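Local coordinates for protein N2152 (Neocallimastix frontalis, PDB 5U22) that probably acts as a family 39 glycoside hydrolase, cleaving arabinosyl substrates with a TIM-barrel domain that is joined to a beta-sandwich domain, at residues N75-P80 with F121-S126; S186-N191 with S222-S227; K394-S399 with I403-S408. All coordinates share one frame; numbering follows the deposited sequence.

Interaction 1: N75-P80 with F121-S126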
ATOM      1  N   ASN A  75      -7.823 -23.723 -12.619  1.00 18.21           N
ATOM      2  CA  ASN A  75      -7.370 -24.372 -13.842  1.00 18.54           C
ATOM      3  C   ASN A  75      -7.198 -23.374 -14.975  1.00 18.08           C
ATOM      4  O   ASN A  75      -8.132 -22.650 -15.329  1.00 21.31           O
ATOM      5  CB  ASN A  75      -8.368 -25.452 -14.256  1.00 21.53           C
ATOM      6  CG  ASN A  75      -7.884 -26.244 -15.446  1.00 30.57           C
ATOM      7  OD1 ASN A  75      -6.887 -26.951 -15.355  1.00 33.99           O
ATOM      8  ND2 ASN A  75      -8.580 -26.127 -16.568  1.00 29.23           N
ATOM      9  N   GLY A  76      -6.004 -23.348 -15.555  1.00 17.27           N
ATOM     10  CA  GLY A  76      -5.752 -22.507 -16.704  1.00 17.28           C
ATOM     11  C   GLY A  76      -5.504 -21.051 -16.394  1.00 20.84           C
ATOM     12  O   GLY A  76      -5.318 -20.260 -17.330  1.00 18.88           O
ATOM     13  N   ARG A  77      -5.500 -20.671 -15.120  1.00 17.99           N
ATOM     14  CA  ARG A  77      -5.327 -19.291 -14.717  1.00 16.52           C
ATOM     15  C   ARG A  77      -3.879 -19.074 -14.287  1.00 16.91           C
ATOM     16  O   ARG A  77      -3.053 -19.994 -14.303  1.00 14.82           O
ATOM     17  CB  ARG A  77      -6.312 -18.940 -13.599  1.00 17.61           C
ATOM     18  CG  ARG A  77      -7.744 -19.376 -13.867  1.00 15.31           C
ATOM     19  CD  ARG A  77      -8.261 -18.950 -15.226  1.00 16.17           C
ATOM     20  NE  ARG A  77      -9.711 -19.115 -15.284  1.00 19.73           N
ATOM     21  CZ  ARG A  77     -10.470 -18.669 -16.279  1.00 21.26           C
ATOM     22  NH1 ARG A  77      -9.923 -18.033 -17.300  1.00 20.93           N
ATOM     23  NH2 ARG A  77     -11.781 -18.849 -16.238  1.00 22.91           N
ATOM     24  N   GLN A  78      -3.560 -17.834 -13.911  1.00 16.18           N
ATOM     25  CA  GLN A  78      -2.199 -17.538 -13.480  1.00 15.10           C
ATOM     26  C   GLN A  78      -1.820 -18.341 -12.243  1.00 15.42           C
ATOM     27  O   GLN A  78      -0.713 -18.880 -12.164  1.00 16.84           O
ATOM     28  CB  GLN A  78      -2.038 -16.045 -13.199  1.00 17.37           C
ATOM     29  CG  GLN A  78      -0.645 -15.630 -12.716  1.00 18.46           C
ATOM     30  CD  GLN A  78       0.442 -15.710 -13.785  1.00 20.07           C
ATOM     31  OE1 GLN A  78       1.625 -15.671 -13.468  1.00 17.60           O
ATOM     32  NE2 GLN A  78       0.049 -15.798 -15.047  1.00 17.41           N
ATOM     33  N   GLN A  79      -2.708 -18.415 -11.262  1.00 16.62           N
ATOM     34  CA  GLN A  79      -2.426 -19.097 -10.010  1.00 16.43           C
ATOM     35  C   GLN A  79      -3.599 -19.982  -9.613  1.00 21.33           C
ATOM     36  O   GLN A  79      -4.727 -19.793 -10.086  1.00 18.78           O
ATOM     37  CB  GLN A  79      -2.138 -18.082  -8.892  1.00 14.79           C
ATOM     38  CG  GLN A  79      -0.908 -17.209  -9.132  1.00 17.36           C
ATOM     39  CD  GLN A  79       0.398 -18.000  -9.111  1.00 22.13           C
ATOM     40  OE1 GLN A  79       0.445 -19.130  -8.624  1.00 22.69           O
ATOM     41  NE2 GLN A  79       1.465 -17.395  -9.624  1.00 22.64           N
ATOM     42  N   PRO A  80      -3.364 -20.963  -8.735  1.00 18.78           N
ATOM     43  CA  PRO A  80      -4.466 -21.830  -8.286  1.00 18.49           C
ATOM     44  C   PRO A  80      -5.424 -21.168  -7.305  1.00 23.20           C
ATOM     45  O   PRO A  80      -6.502 -21.731  -7.061  1.00 22.71           O
ATOM     46  CB  PRO A  80      -3.740 -23.010  -7.615  1.00 19.45           C
ATOM     47  CG  PRO A  80      -2.386 -22.489  -7.277  1.00 21.09           C
ATOM     48  CD  PRO A  80      -2.043 -21.480  -8.334  1.00 16.62           C
ATOM     49  N   PHE A 121     -11.173 -11.175 -24.718  1.00 17.11           N
ATOM     50  CA  PHE A 121     -12.458 -10.508 -24.556  1.00 16.13           C
ATOM     51  C   PHE A 121     -13.520 -11.466 -24.025  1.00 17.77           C
ATOM     52  O   PHE A 121     -14.322 -11.092 -23.160  1.00 17.77           O
ATOM     53  CB  PHE A 121     -12.881  -9.887 -25.889  1.00 15.29           C
ATOM     54  CG  PHE A 121     -12.356  -8.484 -26.111  1.00 13.11           C
ATOM     55  CD1 PHE A 121     -11.191  -8.042 -25.501  1.00 20.18           C
ATOM     56  CD2 PHE A 121     -13.059  -7.592 -26.909  1.00 18.34           C
ATOM     57  CE1 PHE A 121     -10.723  -6.744 -25.703  1.00 18.93           C
ATOM     58  CE2 PHE A 121     -12.602  -6.288 -27.107  1.00 23.14           C
ATOM     59  CZ  PHE A 121     -11.435  -5.868 -26.504  1.00 17.05           C
ATOM     60  N   ASN A 122     -13.556 -12.704 -24.532  1.00 16.42           N
ATOM     61  CA  ASN A 122     -14.507 -13.683 -24.006  1.00 18.44           C
ATOM     62  C   ASN A 122     -14.306 -13.895 -22.505  1.00 15.54           C
ATOM     63  O   ASN A 122     -15.271 -13.923 -21.734  1.00 13.95           O
ATOM     64  CB  ASN A 122     -14.369 -15.007 -24.760  1.00 16.51           C
ATOM     65  CG  ASN A 122     -14.931 -14.933 -26.164  1.00 19.52           C
ATOM     66  OD1 ASN A 122     -15.920 -14.238 -26.407  1.00 23.24           O
ATOM     67  ND2 ASN A 122     -14.290 -15.635 -27.101  1.00 18.13           N
ATOM     68  N   GLU A 123     -13.054 -14.037 -22.075  1.00 16.78           N
ATOM     69  CA  GLU A 123     -12.793 -14.239 -20.653  1.00 16.39           C
ATOM     70  C   GLU A 123     -13.209 -13.025 -19.832  1.00 17.78           C
ATOM     71  O   GLU A 123     -13.792 -13.174 -18.754  1.00 16.53           O
ATOM     72  CB  GLU A 123     -11.316 -14.561 -20.431  1.00 22.33           C
ATOM     73  CG  GLU A 123     -10.916 -15.941 -20.911  1.00 18.71           C
ATOM     74  CD  GLU A 123     -11.672 -17.032 -20.197  1.00 20.96           C
ATOM     75  OE1 GLU A 123     -11.791 -16.958 -18.960  1.00 19.95           O
ATOM     76  OE2 GLU A 123     -12.155 -17.964 -20.869  1.00 28.26           O
ATOM     77  N   ILE A 124     -12.919 -11.814 -20.324  1.00 15.57           N
ATOM     78  CA  ILE A 124     -13.319 -10.608 -19.601  1.00 15.83           C
ATOM     79  C   ILE A 124     -14.834 -10.524 -19.506  1.00 15.78           C
ATOM     80  O   ILE A 124     -15.379 -10.253 -18.430  1.00 15.45           O
ATOM     81  CB  ILE A 124     -12.715  -9.351 -20.259  1.00 15.41           C
ATOM     82  CG1 ILE A 124     -11.207  -9.307 -20.005  1.00 13.91           C
ATOM     83  CG2 ILE A 124     -13.341  -8.095 -19.705  1.00 17.21           C
ATOM     84  CD1 ILE A 124     -10.509  -8.190 -20.746  1.00 17.35           C
ATOM     85  N   ARG A 125     -15.544 -10.805 -20.610  1.00 15.78           N
ATOM     86  CA  ARG A 125     -17.007 -10.741 -20.581  1.00 19.26           C
ATOM     87  C   ARG A 125     -17.582 -11.734 -19.584  1.00 16.75           C
ATOM     88  O   ARG A 125     -18.516 -11.412 -18.842  1.00 18.40           O
ATOM     89  CB  ARG A 125     -17.594 -11.022 -21.961  1.00 17.56           C
ATOM     90  CG  ARG A 125     -17.431  -9.926 -22.973  1.00 20.75           C
ATOM     91  CD  ARG A 125     -18.056 -10.383 -24.299  1.00 18.69           C
ATOM     92  NE  ARG A 125     -17.737  -9.471 -25.384  1.00 18.92           N
ATOM     93  CZ  ARG A 125     -18.337  -8.301 -25.556  1.00 24.86           C
ATOM     94  NH1 ARG A 125     -19.267  -7.901 -24.700  1.00 24.64           N
ATOM     95  NH2 ARG A 125     -18.006  -7.523 -26.574  1.00 21.33           N
ATOM     96  N   SER A 126     -17.066 -12.964 -19.588  1.00 16.54           N
ATOM     97  CA  SER A 126     -17.522 -13.955 -18.620  1.00 19.57           C
ATOM     98  C   SER A 126     -17.247 -13.498 -17.193  1.00 18.79           C
ATOM     99  O   SER A 126     -18.099 -13.668 -16.312  1.00 16.94           O
ATOM    100  CB  SER A 126     -16.858 -15.306 -18.886  1.00 15.63           C
ATOM    101  OG  SER A 126     -17.198 -16.232 -17.871  1.00 17.65           O
TER
HETATM  102  O   HOH W   1     -13.420 -19.250 -18.561  1.00 32.31           O
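Arg77 and Glu123 carry this contact by themselves, joining the loop after strand 66-70 to helix 117-134 through a surface salt bridge. Along the first segment, it is Arg77 that the loop presents to the helix. The Arg77 side chain leaves its backbone at a slant to the helix and bends at chi2 (-50°), which carries the guanidinium across to the carboxylate. From the helix, Glu123 points at the loop and is itself kinked at chi2, so two bent chains meet at their charged ends.

The main bond is short and nearly straight: NH1 of Arg77 donates to OE1 of Glu123 over 2.7 Å, with an N-H...O angle of 163°. A weak second bond runs from NH2 of Arg77 to the same OE1 at 3.3 Å. This is therefore not the twin, side-on pairing in which two nitrogens face two oxygens. OE1 lies almost in the guanidinium plane, at its edge, yet the approach to OE1 comes from well above the carboxylate plane, and the two flat groups are turned 61° apart. Water 1 closes a small ring beside the pair, accepting from NH2 of Arg77 at 2.9 Å and donating to OE1 of Glu123 at 2.8 Å. The next residue, Gln78, is tied elsewhere: its NE2 donates to the backbone carbonyls of Leu107 and Gly109.

OE1 thus gathers three donors, two from the guanidinium and one from water, and most of the attraction is focused on one oxygen. Only these charged groups and a water meet across the two segments, so the link is essentially electrostatic, and solvent probably weakens it relative to a buried ion pair.

Interaction 2: S186-N191 with S222-S227. With EDO (1,2-ethanediol), chain D.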
ATOM      1  N   SER A 186       5.873  -2.236 -13.997  1.00 14.30           N
ATOM      2  CA  SER A 186       6.698  -2.865 -12.968  1.00 13.53           C
ATOM      3  C   SER A 186       7.557  -1.844 -12.229  1.00 16.52           C
ATOM      4  O   SER A 186       7.819  -1.992 -11.026  1.00 15.93           O
ATOM      5  CB  SER A 186       7.587  -3.932 -13.582  1.00 13.93           C
ATOM      6  OG  SER A 186       8.370  -4.524 -12.574  1.00 20.13           O
ATOM      7  N   TRP A 187       8.041  -0.830 -12.934  1.00 15.64           N
ATOM      8  CA  TRP A 187       8.781   0.246 -12.298  1.00 15.07           C
ATOM      9  C   TRP A 187       8.431   1.556 -12.983  1.00 17.58           C
ATOM     10  O   TRP A 187       8.044   1.583 -14.155  1.00 16.71           O
ATOM     11  CB  TRP A 187      10.301   0.009 -12.331  1.00 15.28           C
ATOM     12  CG  TRP A 187      10.885   0.040 -13.715  1.00 17.36           C
ATOM     13  CD1 TRP A 187      11.399   1.128 -14.372  1.00 20.69           C
ATOM     14  CD2 TRP A 187      11.009  -1.065 -14.613  1.00 20.01           C
ATOM     15  NE1 TRP A 187      11.829   0.763 -15.631  1.00 24.65           N
ATOM     16  CE2 TRP A 187      11.608  -0.579 -15.798  1.00 26.31           C
ATOM     17  CE3 TRP A 187      10.676  -2.422 -14.530  1.00 18.30           C
ATOM     18  CZ2 TRP A 187      11.874  -1.402 -16.892  1.00 25.81           C
ATOM     19  CZ3 TRP A 187      10.940  -3.242 -15.620  1.00 18.32           C
ATOM     20  CH2 TRP A 187      11.533  -2.729 -16.785  1.00 24.90           C
ATOM     21  N   TYR A 188       8.565   2.643 -12.234  1.00 15.62           N
ATOM     22  CA  TYR A 188       8.263   3.959 -12.776  1.00 16.35           C
ATOM     23  C   TYR A 188       9.447   4.482 -13.584  1.00 16.68           C
ATOM     24  O   TYR A 188      10.601   4.390 -13.151  1.00 17.80           O
ATOM     25  CB  TYR A 188       7.918   4.935 -11.650  1.00 18.49           C
ATOM     26  CG  TYR A 188       7.453   6.264 -12.186  1.00 17.33           C
ATOM     27  CD1 TYR A 188       6.101   6.517 -12.385  1.00 14.40           C
ATOM     28  CD2 TYR A 188       8.368   7.252 -12.528  1.00 18.08           C
ATOM     29  CE1 TYR A 188       5.671   7.741 -12.903  1.00 14.74           C
ATOM     30  CE2 TYR A 188       7.958   8.466 -13.043  1.00 17.70           C
ATOM     31  CZ  TYR A 188       6.607   8.705 -13.227  1.00 16.10           C
ATOM     32  OH  TYR A 188       6.208   9.914 -13.741  1.00 18.22           O
ATOM     33  N   GLU A 189       9.158   5.042 -14.756  1.00 17.66           N
ATOM     34  CA  GLU A 189      10.142   5.825 -15.495  1.00 19.55           C
ATOM     35  C   GLU A 189       9.390   6.923 -16.238  1.00 20.23           C
ATOM     36  O   GLU A 189       8.297   6.688 -16.750  1.00 20.85           O
ATOM     37  CB  GLU A 189      10.959   4.942 -16.450  1.00 21.33           C
ATOM     38  CG  GLU A 189      12.170   5.623 -17.043  1.00 25.24           C
ATOM     39  CD  GLU A 189      11.828   6.445 -18.266  1.00 28.99           C
ATOM     40  OE1 GLU A 189      11.005   5.964 -19.082  1.00 25.24           O
ATOM     41  OE2 GLU A 189      12.369   7.573 -18.405  1.00 28.14           O
ATOM     42  N   GLU A 190       9.966   8.125 -16.276  1.00 18.35           N
ATOM     43  CA  GLU A 190       9.181   9.286 -16.689  1.00 17.31           C
ATOM     44  C   GLU A 190       8.795   9.232 -18.165  1.00 17.35           C
ATOM     45  O   GLU A 190       7.653   9.554 -18.519  1.00 17.26           O
ATOM     46  CB  GLU A 190       9.943  10.564 -16.376  1.00 23.20           C
ATOM     47  CG  GLU A 190       9.195  11.819 -16.739  1.00 24.66           C
ATOM     48  CD  GLU A 190       9.869  13.042 -16.186  1.00 33.46           C
ATOM     49  OE1 GLU A 190       9.747  13.287 -14.964  1.00 25.86           O
ATOM     50  OE2 GLU A 190      10.560  13.730 -16.961  1.00 29.63           O
ATOM     51  N   ASN A 191       9.733   8.860 -19.044  1.00 16.25           N
ATOM     52  CA  ASN A 191       9.418   8.785 -20.472  1.00 18.00           C
ATOM     53  C   ASN A 191       8.324   7.760 -20.737  1.00 18.66           C
ATOM     54  O   ASN A 191       7.414   7.999 -21.542  1.00 18.54           O
ATOM     55  CB  ASN A 191      10.667   8.426 -21.271  1.00 17.71           C
ATOM     56  CG  ASN A 191      11.540   9.633 -21.590  1.00 20.32           C
ATOM     57  OD1 ASN A 191      11.263  10.746 -21.165  1.00 27.67           O
ATOM     58  ND2 ASN A 191      12.612   9.402 -22.334  1.00 23.99           N
ATOM     59  N   SER A 222       9.560   8.673  -3.830  1.00 17.65           N
ATOM     60  CA  SER A 222       8.957   9.997  -3.702  1.00 18.17           C
ATOM     61  C   SER A 222       9.145  10.823  -4.970  1.00 15.90           C
ATOM     62  O   SER A 222       8.243  11.574  -5.368  1.00 17.73           O
ATOM     63  CB  SER A 222       9.539  10.723  -2.489  1.00 15.43           C
ATOM     64  OG  SER A 222       9.175  10.019  -1.313  1.00 19.80           O
ATOM     65  N   SER A 223      10.309  10.697  -5.617  1.00 16.18           N
ATOM     66  CA  SER A 223      10.547  11.430  -6.859  1.00 17.40           C
ATOM     67  C   SER A 223       9.594  10.984  -7.961  1.00 17.01           C
ATOM     68  O   SER A 223       9.291  11.766  -8.870  1.00 16.56           O
ATOM     69  CB  SER A 223      11.994  11.250  -7.310  1.00 20.16           C
ATOM     70  OG  SER A 223      12.201   9.944  -7.834  1.00 22.30           O
ATOM     71  N   HIS A 224       9.119   9.734  -7.901  1.00 16.23           N
ATOM     72  CA  HIS A 224       8.161   9.252  -8.890  1.00 16.87           C
ATOM     73  C   HIS A 224       6.813   9.937  -8.725  1.00 17.31           C
ATOM     74  O   HIS A 224       6.174  10.303  -9.718  1.00 18.87           O
ATOM     75  CB  HIS A 224       8.012   7.734  -8.773  1.00 14.50           C
ATOM     76  CG  HIS A 224       9.294   6.993  -8.983  1.00 16.83           C
ATOM     77  ND1 HIS A 224       9.520   5.731  -8.472  1.00 18.93           N
ATOM     78  CD2 HIS A 224      10.430   7.351  -9.626  1.00 16.46           C
ATOM     79  CE1 HIS A 224      10.742   5.341  -8.797  1.00 18.07           C
ATOM     80  NE2 HIS A 224      11.314   6.305  -9.500  1.00 18.22           N
ATOM     81  N   PHE A 225       6.356  10.113  -7.480  1.00 15.98           N
ATOM     82  CA  PHE A 225       5.122  10.853  -7.249  1.00 14.25           C
ATOM     83  C   PHE A 225       5.243  12.284  -7.759  1.00 17.44           C
ATOM     84  O   PHE A 225       4.319  12.799  -8.399  1.00 16.20           O
ATOM     85  CB  PHE A 225       4.761  10.848  -5.757  1.00 16.34           C
ATOM     86  CG  PHE A 225       4.552   9.475  -5.186  1.00 15.75           C
ATOM     87  CD1 PHE A 225       3.885   8.495  -5.915  1.00 15.51           C
ATOM     88  CD2 PHE A 225       5.055   9.154  -3.931  1.00 17.47           C
ATOM     89  CE1 PHE A 225       3.704   7.232  -5.397  1.00 16.27           C
ATOM     90  CE2 PHE A 225       4.885   7.907  -3.403  1.00 15.54           C
ATOM     91  CZ  PHE A 225       4.209   6.925  -4.145  1.00 19.57           C
ATOM     92  N   ARG A 226       6.377  12.941  -7.489  1.00 16.59           N
ATOM     93  CA  ARG A 226       6.562  14.313  -7.960  1.00 15.23           C
ATOM     94  C   ARG A 226       6.609  14.372  -9.483  1.00 20.43           C
ATOM     95  O   ARG A 226       6.010  15.265 -10.096  1.00 21.61           O
ATOM     96  CB  ARG A 226       7.832  14.916  -7.351  1.00 15.65           C
ATOM     97  CG  ARG A 226       7.773  14.985  -5.813  1.00 15.65           C
ATOM     98  CD  ARG A 226       8.916  15.816  -5.231  1.00 19.16           C
ATOM     99  NE  ARG A 226      10.244  15.296  -5.567  1.00 17.03           N
ATOM    100  CZ  ARG A 226      10.931  14.436  -4.816  1.00 19.91           C
ATOM    101  NH1 ARG A 226      10.413  13.965  -3.685  1.00 14.92           N
ATOM    102  NH2 ARG A 226      12.137  14.035  -5.204  1.00 18.96           N
ATOM    103  N   SER A 227       7.321  13.431 -10.107  1.00 18.47           N
ATOM    104  CA  SER A 227       7.355  13.353 -11.563  1.00 16.05           C
ATOM    105  C   SER A 227       5.957  13.150 -12.124  1.00 19.53           C
ATOM    106  O   SER A 227       5.528  13.858 -13.046  1.00 17.05           O
ATOM    107  CB  SER A 227       8.278  12.213 -12.008  1.00 17.79           C
ATOM    108  OG  SER A 227       8.109  11.943 -13.400  1.00 20.17           O
TER
HETATM  109  C1  EDO D 503      11.292   9.849 -12.889  1.00 19.05           C
HETATM  110  O1  EDO D 503      11.624  10.404 -11.650  1.00 14.17           O
HETATM  111  C2  EDO D 503      12.253   8.719 -13.162  1.00 14.83           C
HETATM  112  O2  EDO D 503      12.198   8.462 -14.560  1.00 22.90           O
HETATM  113  O   HOH W   2       7.445  15.324 -14.903  1.00 24.09           O
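Tyr188 and His224 meet through their flat groups, in an aromatic pair tilted by 24° and strongly offset, with little ring-on-ring area. The centroids are separated by 5.0 Å, and each ring mainly receives the other's methylene. Tyr188 CB sits over the His224 ring, 3.8 Å from its centroid, while His224 CB lies over the Tyr188 ring, giving reciprocal CH-pi contacts. With CG anti to the backbone N (chi1 -174°), Tyr188 extends along the helix past His224 to Ser227. The polar end of the imidazole looks elsewhere, ND1 bonding to Glu214.

Hydrogen bonds form a chain. Tyr188 OH donates to Ser227 OG at 2.8 Å, and Ser227 OG in turn donates to Glu190 OE1 at 2.6 Å, meeting its anti lone pair. Water 2 donates to Ser227 O and, weakly, to Glu190 OE1. Were Tyr188 an alanine, Ser227 OG would probably lose its phenol donor and a gap would open where the ring lies against His224.

A 1,2-ethanediol, probably from the crystallisation liquor, fits beside this group, its O2 accepting from Glu190 N at 2.8 Å and its C1 lying at the edge of the tyrosine ring.

Glu189 is the N-cap of helix 190-202, its OE2 accepting from Asn191 N. The loop after strand 180-185 and the first turn of helix 190-202 here meet the N-terminal part of helix 221-235, a contact between neighbouring beta-alpha units of the TIM barrel.

Interaction 3: K394-S399 with I403-S408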
ATOM      1  N   LYS A 394       6.670   7.369  30.117  1.00 16.38           N
ATOM      2  CA  LYS A 394       6.767   8.393  31.150  1.00 16.57           C
ATOM      3  C   LYS A 394       6.101   9.670  30.656  1.00 18.63           C
ATOM      4  O   LYS A 394       5.750   9.801  29.479  1.00 17.29           O
ATOM      5  CB  LYS A 394       8.224   8.658  31.550  1.00 18.04           C
ATOM      6  CG  LYS A 394       9.048   9.326  30.467  1.00 18.71           C
ATOM      7  CD  LYS A 394      10.465   9.588  30.942  1.00 22.10           C
ATOM      8  CE  LYS A 394      11.293  10.256  29.846  1.00 20.12           C
ATOM      9  NZ  LYS A 394      12.738  10.310  30.192  1.00 27.07           N
ATOM     10  N   ASN A 395       5.938  10.616  31.578  1.00 18.80           N
ATOM     11  CA  ASN A 395       5.351  11.903  31.240  1.00 15.93           C
ATOM     12  C   ASN A 395       6.439  12.864  30.788  1.00 20.59           C
ATOM     13  O   ASN A 395       7.563  12.839  31.301  1.00 22.43           O
ATOM     14  CB  ASN A 395       4.592  12.498  32.434  1.00 19.35           C
ATOM     15  CG  ASN A 395       3.323  11.714  32.786  1.00 23.98           C
ATOM     16  OD1 ASN A 395       2.825  10.892  32.002  1.00 23.94           O
ATOM     17  ND2 ASN A 395       2.790  11.980  33.973  1.00 20.59           N
ATOM     18  N   TYR A 396       6.103  13.694  29.805  1.00 15.71           N
ATOM     19  CA  TYR A 396       6.982  14.740  29.303  1.00 18.25           C
ATOM     20  C   TYR A 396       6.330  16.091  29.546  1.00 23.42           C
ATOM     21  O   TYR A 396       5.149  16.276  29.231  1.00 21.33           O
ATOM     22  CB  TYR A 396       7.240  14.580  27.804  1.00 20.16           C
ATOM     23  CG  TYR A 396       8.271  13.538  27.425  1.00 17.47           C
ATOM     24  CD1 TYR A 396       8.036  12.186  27.635  1.00 16.93           C
ATOM     25  CD2 TYR A 396       9.473  13.912  26.830  1.00 17.33           C
ATOM     26  CE1 TYR A 396       8.972  11.236  27.279  1.00 21.95           C
ATOM     27  CE2 TYR A 396      10.418  12.966  26.467  1.00 17.84           C
ATOM     28  CZ  TYR A 396      10.162  11.633  26.688  1.00 23.51           C
ATOM     29  OH  TYR A 396      11.102  10.693  26.331  1.00 21.10           O
ATOM     30  N   SER A 397       7.102  17.039  30.075  1.00 18.68           N
ATOM     31  CA  SER A 397       6.630  18.410  30.205  1.00 22.37           C
ATOM     32  C   SER A 397       6.673  19.093  28.841  1.00 25.75           C
ATOM     33  O   SER A 397       7.681  19.013  28.125  1.00 23.51           O
ATOM     34  CB  SER A 397       7.489  19.162  31.223  1.00 23.83           C
ATOM     35  OG  SER A 397       7.162  20.542  31.270  1.00 25.74           O
ATOM     36  N   ILE A 398       5.579  19.755  28.474  1.00 18.96           N
ATOM     37  CA  ILE A 398       5.460  20.414  27.177  1.00 18.39           C
ATOM     38  C   ILE A 398       5.793  21.889  27.350  1.00 26.79           C
ATOM     39  O   ILE A 398       5.187  22.572  28.181  1.00 26.70           O
ATOM     40  CB  ILE A 398       4.050  20.236  26.588  1.00 16.91           C
ATOM     41  CG1 ILE A 398       3.766  18.754  26.341  1.00 15.58           C
ATOM     42  CG2 ILE A 398       3.905  21.023  25.284  1.00 19.15           C
ATOM     43  CD1 ILE A 398       2.324  18.437  25.960  1.00 15.38           C
ATOM     44  N   SER A 399       6.753  22.373  26.566  1.00 30.23           N
ATOM     45  CA  SER A 399       7.140  23.778  26.550  1.00 31.83           C
ATOM     46  C   SER A 399       6.974  24.300  25.132  1.00 20.96           C
ATOM     47  O   SER A 399       7.628  23.801  24.207  1.00 26.80           O
ATOM     48  CB  SER A 399       8.584  23.963  27.025  1.00 37.63           C
ATOM     49  N   ILE A 403       8.026  18.752  22.370  1.00 17.56           N
ATOM     50  CA  ILE A 403       8.851  17.792  23.103  1.00 15.14           C
ATOM     51  C   ILE A 403       9.781  17.091  22.114  1.00 16.50           C
ATOM     52  O   ILE A 403       9.523  17.041  20.909  1.00 17.39           O
ATOM     53  CB  ILE A 403       8.034  16.741  23.897  1.00 17.14           C
ATOM     54  CG1 ILE A 403       7.427  15.684  22.969  1.00 15.20           C
ATOM     55  CG2 ILE A 403       6.947  17.410  24.741  1.00 16.07           C
ATOM     56  CD1 ILE A 403       6.654  14.612  23.701  1.00 19.93           C
ATOM     57  N   SER A 404      10.892  16.579  22.632  1.00 19.05           N
ATOM     58  CA  SER A 404      11.789  15.716  21.869  1.00 20.99           C
ATOM     59  C   SER A 404      11.914  14.396  22.609  1.00 21.69           C
ATOM     60  O   SER A 404      12.222  14.377  23.808  1.00 20.22           O
ATOM     61  CB  SER A 404      13.180  16.337  21.674  1.00 19.03           C
ATOM     62  OG  SER A 404      13.119  17.478  20.838  1.00 21.76           O
ATOM     63  N   VAL A 405      11.668  13.303  21.898  1.00 20.28           N
ATOM     64  CA  VAL A 405      11.666  11.958  22.468  1.00 18.73           C
ATOM     65  C   VAL A 405      12.865  11.213  21.885  1.00 20.07           C
ATOM     66  O   VAL A 405      12.965  11.057  20.661  1.00 17.14           O
ATOM     67  CB  VAL A 405      10.341  11.235  22.168  1.00 17.14           C
ATOM     68  CG1 VAL A 405      10.369   9.799  22.679  1.00 16.88           C
ATOM     69  CG2 VAL A 405       9.166  11.985  22.791  1.00 13.76           C
ATOM     70  N   ASP A 406      13.788  10.779  22.750  1.00 17.28           N
ATOM     71  CA  ASP A 406      15.003  10.088  22.317  1.00 17.99           C
ATOM     72  C   ASP A 406      14.866   8.575  22.457  1.00 18.67           C
ATOM     73  O   ASP A 406      14.375   8.079  23.474  1.00 22.49           O
ATOM     74  CB  ASP A 406      16.221  10.527  23.135  1.00 15.70           C
ATOM     75  CG  ASP A 406      16.443  12.017  23.111  1.00 26.04           C
ATOM     76  OD1 ASP A 406      16.262  12.632  22.051  1.00 26.82           O
ATOM     77  OD2 ASP A 406      16.800  12.576  24.166  1.00 35.58           O
ATOM     78  N   LEU A 407      15.337   7.844  21.443  1.00 18.27           N
ATOM     79  CA  LEU A 407      15.447   6.390  21.491  1.00 17.49           C
ATOM     80  C   LEU A 407      16.898   5.998  21.264  1.00 17.40           C
ATOM     81  O   LEU A 407      17.503   6.420  20.274  1.00 18.49           O
ATOM     82  CB  LEU A 407      14.574   5.709  20.438  1.00 17.74           C
ATOM     83  CG  LEU A 407      13.060   5.658  20.621  1.00 20.28           C
ATOM     84  CD1 LEU A 407      12.445   7.039  20.461  1.00 22.44           C
ATOM     85  CD2 LEU A 407      12.485   4.689  19.587  1.00 22.52           C
ATOM     86  N   SER A 408      17.440   5.174  22.161  1.00 20.45           N
ATOM     87  CA  SER A 408      18.805   4.679  22.049  1.00 17.74           C
ATOM     88  C   SER A 408      18.831   3.268  21.470  1.00 19.39           C
ATOM     89  O   SER A 408      17.850   2.523  21.533  1.00 20.57           O
ATOM     90  CB  SER A 408      19.496   4.684  23.415  1.00 20.45           C
ATOM     91  OG  SER A 408      19.930   5.987  23.734  1.00 31.14           O
TER
HETATM   92  O   HOH W   3      13.514  11.426  25.705  1.00 20.45           O
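Tyr396 reaches across to strand 403-408 and is met there by two aliphatic bumps, Ile403 and Val405. Both Val405 branches lie on one side of the ring: CG2 over the face, 3.9 Å above the ring plane and toward its rim, and CG1 farther out, 3.8 Å from Tyr396 OH. Farther back, Ile403 CD1 fills the hollow at the root of the ring, 4.1 Å from Tyr396 CB. Its other branch, CG2, abuts Ser397 O and Ile398 CG1, 3.8 Å from the latter; placing CG1 between backbone N and carbonyl carbon (chi1 75°) lets Ile403 serve both hollows. Ser404 O completes the seat beside Tyr396 CE2.

No direct hydrogen bond joins the segments. Water 3 spans the rim instead, 2.6 Å from Tyr396 OH and accepting from Asp406 N at 3.0 Å.

The axes of 394-397 and 403-408 approach to 8.1 Å, their directions 143° apart. Each full strand pairs with a different neighbour, 389-397 with 368-376 and 403-408 with 353-359. Val405 also touches Val373 and Ile418. Two consecutive strands meeting by side chains instead of backbone bonds are consistent with a beta-arch at the margin of the beta sandwich.

The three contacts sample both domains and do not touch one another. Interactions 1 and 2 belong to the TIM barrel; each joins the loop after one barrel strand (66-70, 180-185) to the helix after the next (117-134, 221-235), and their nearest atoms stay about 13 Å apart. Interaction 3 belongs to the beta sandwich, on the opposite side of the chain's centre from interaction 1, with about 56 Å between their centres. Chemistry follows place: the surface contact is one salt bridge burying only 71 Å², whereas the two partly buried ones cover about 240-250 Å² each. Of these, interaction 2 mixes ring packing with a chain of hydrogen bonds, and interaction 3 relies on apolar fit.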